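Local coordinates for BH0493 protein (Bacillus halodurans C-125, PDB 2QEE) that binds zinc and is probably an amidohydrolase, a metal-dependent hydrolase whose substrate is not established, at residues C[100-105]-C[115-120]. Sequence-based numbering, arbitrary orientation.
Sequences TCLQGL and QVYREY
Leu102 lays both methyls of its isobutyl end against the ring of Tyr117. CD1 of Leu102 rests 3.7 Å from CE2 of Tyr117. It makes an off-centre CH-pi contact, 29° off the ring normal. CD2 of Leu102 fills in nearer the root of the ring, 3.9 Å from CG of Tyr117. The two side chains cross at about a right angle. With CG anti to its carbonyl carbon (chi1 -49°), Tyr117 turns its ring toward helix 93-104, where the Leu102 methyls meet it. Its hydroxyl is hydrogen-bonded to the carbonyl O of Asp108, in the connection between the helices, which pins the far end of the ring. Cut back to an alanine, Leu102 would lose its whole isobutyl end beyond CB, and the Tyr117 ring would probably face a gap on that side.

One turn on, Leu105 meets Tyr120. CD2 of Leu105 packs 3.6 Å from OH of Tyr120. Here CG of Tyr120 is anti to the backbone N (chi1 172°), and the side chain reaches across to the end of the other helix. A water then bridges the pair: it donates to O of Leu105 at 2.8 Å and is hydrogen-bonded to OH of Tyr120 at 2.6 Å. That hydroxyl is also hydrogen-bonded to NZ of Lys124.

This is packing between two helices joined by a short connection, away from the zinc site. Leu107 from that connection touches Leu102, Tyr117 and Tyr120. Helix 44-48 packs on Leu102 through Ile44, while Leu105 also touches Gln129 and Leu136 of helix 126-136 and Ile365 of helix 363-388.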
# COMPACT_ATOMS: atom_id res chain seq x y z
N THR C 100 18.02 -4.61 -21.04
CA THR C 100 18.72 -3.32 -20.84
C THR C 100 20.24 -3.49 -20.83
O THR C 100 20.96 -2.69 -21.42
CB THR C 100 18.17 -2.64 -19.57
OG1 THR C 100 16.78 -2.35 -19.82
CG2 THR C 100 18.97 -1.32 -19.22
N CYS C 101 20.72 -4.55 -20.18
CA CYS C 101 22.16 -4.85 -20.14
C CYS C 101 22.71 -5.10 -21.53
O CYS C 101 23.76 -4.50 -21.90
CB CYS C 101 22.40 -6.08 -19.28
SG CYS C 101 22.06 -5.81 -17.51
N LEU C 102 22.08 -6.00 -22.29
CA LEU C 102 22.56 -6.31 -23.64
C LEU C 102 22.64 -5.04 -24.49
O LEU C 102 23.65 -4.78 -25.15
CB LEU C 102 21.64 -7.34 -24.31
CG LEU C 102 21.63 -8.71 -23.65
CD1 LEU C 102 20.53 -9.47 -24.30
CD2 LEU C 102 23.02 -9.39 -23.95
N GLN C 103 21.58 -4.25 -24.47
CA GLN C 103 21.56 -3.01 -25.24
C GLN C 103 22.72 -2.09 -24.80
O GLN C 103 23.41 -1.49 -25.64
CB GLN C 103 20.20 -2.31 -25.04
CG GLN C 103 19.97 -1.20 -26.06
CD GLN C 103 18.80 -0.34 -25.68
OE1 GLN C 103 18.68 0.11 -24.51
NE2 GLN C 103 17.90 -0.12 -26.65
N GLY C 104 22.90 -1.94 -23.48
CA GLY C 104 23.93 -1.05 -22.93
C GLY C 104 25.29 -1.42 -23.46
O GLY C 104 26.14 -0.55 -23.73
N LEU C 105 25.51 -2.72 -23.63
CA LEU C 105 26.82 -3.25 -24.04
C LEU C 105 27.06 -3.12 -25.53
O LEU C 105 28.14 -3.49 -26.03
CB LEU C 105 26.92 -4.71 -23.59
CG LEU C 105 27.06 -4.96 -22.06
CD1 LEU C 105 26.87 -6.47 -21.83
CD2 LEU C 105 28.39 -4.49 -21.53
N GLN C 115 23.82 -16.84 -29.01
CA GLN C 115 25.18 -17.27 -29.34
C GLN C 115 26.07 -16.09 -29.70
O GLN C 115 27.22 -16.04 -29.23
CB GLN C 115 25.21 -18.35 -30.44
CG GLN C 115 24.82 -19.74 -29.93
CD GLN C 115 25.56 -20.18 -28.65
OE1 GLN C 115 24.94 -20.39 -27.62
NE2 GLN C 115 26.90 -20.32 -28.72
N VAL C 116 25.55 -15.12 -30.43
CA VAL C 116 26.32 -13.88 -30.68
C VAL C 116 26.59 -13.08 -29.40
O VAL C 116 27.69 -12.56 -29.21
CB VAL C 116 25.70 -13.06 -31.82
CG1 VAL C 116 26.26 -11.63 -31.89
CG2 VAL C 116 25.92 -13.81 -33.17
N TYR C 117 25.62 -13.06 -28.46
CA TYR C 117 25.85 -12.35 -27.20
C TYR C 117 26.99 -12.97 -26.40
O TYR C 117 27.86 -12.27 -25.85
CB TYR C 117 24.54 -12.24 -26.34
CG TYR C 117 23.28 -11.74 -27.06
CD1 TYR C 117 23.34 -10.85 -28.15
CD2 TYR C 117 21.98 -12.17 -26.62
CE1 TYR C 117 22.17 -10.41 -28.80
CE2 TYR C 117 20.84 -11.75 -27.25
CZ TYR C 117 20.93 -10.86 -28.33
OH TYR C 117 19.81 -10.45 -29.01
N ARG C 118 27.02 -14.29 -26.36
CA ARG C 118 28.02 -15.00 -25.61
C ARG C 118 29.40 -14.69 -26.17
O ARG C 118 30.35 -14.54 -25.40
CB ARG C 118 27.75 -16.50 -25.63
CG ARG C 118 26.59 -16.92 -24.73
CD ARG C 118 26.09 -18.34 -25.02
NE ARG C 118 25.14 -18.74 -23.96
CZ ARG C 118 24.11 -19.56 -24.12
NH1 ARG C 118 23.88 -20.15 -25.30
NH2 ARG C 118 23.32 -19.83 -23.08
N GLU C 119 29.49 -14.56 -27.49
CA GLU C 119 30.81 -14.25 -28.13
C GLU C 119 31.44 -12.96 -27.61
O GLU C 119 32.66 -12.87 -27.49
CB GLU C 119 30.70 -14.19 -29.66
CG GLU C 119 30.31 -15.52 -30.35
CD GLU C 119 29.98 -15.37 -31.85
OE1 GLU C 119 29.53 -16.37 -32.45
OE2 GLU C 119 30.15 -14.27 -32.42
N TYR C 120 30.62 -11.97 -27.28
CA TYR C 120 31.09 -10.71 -26.76
C TYR C 120 31.92 -10.92 -25.51
O TYR C 120 32.98 -10.31 -25.33
CB TYR C 120 29.88 -9.77 -26.49
CG TYR C 120 30.24 -8.48 -25.76
CD1 TYR C 120 30.50 -7.30 -26.45
CD2 TYR C 120 30.32 -8.45 -24.37
CE1 TYR C 120 30.85 -6.11 -25.74
CE2 TYR C 120 30.66 -7.30 -23.68
CZ TYR C 120 30.90 -6.13 -24.37
OH TYR C 120 31.24 -5.03 -23.62
O HOH W 1 30.61 -2.80 -24.82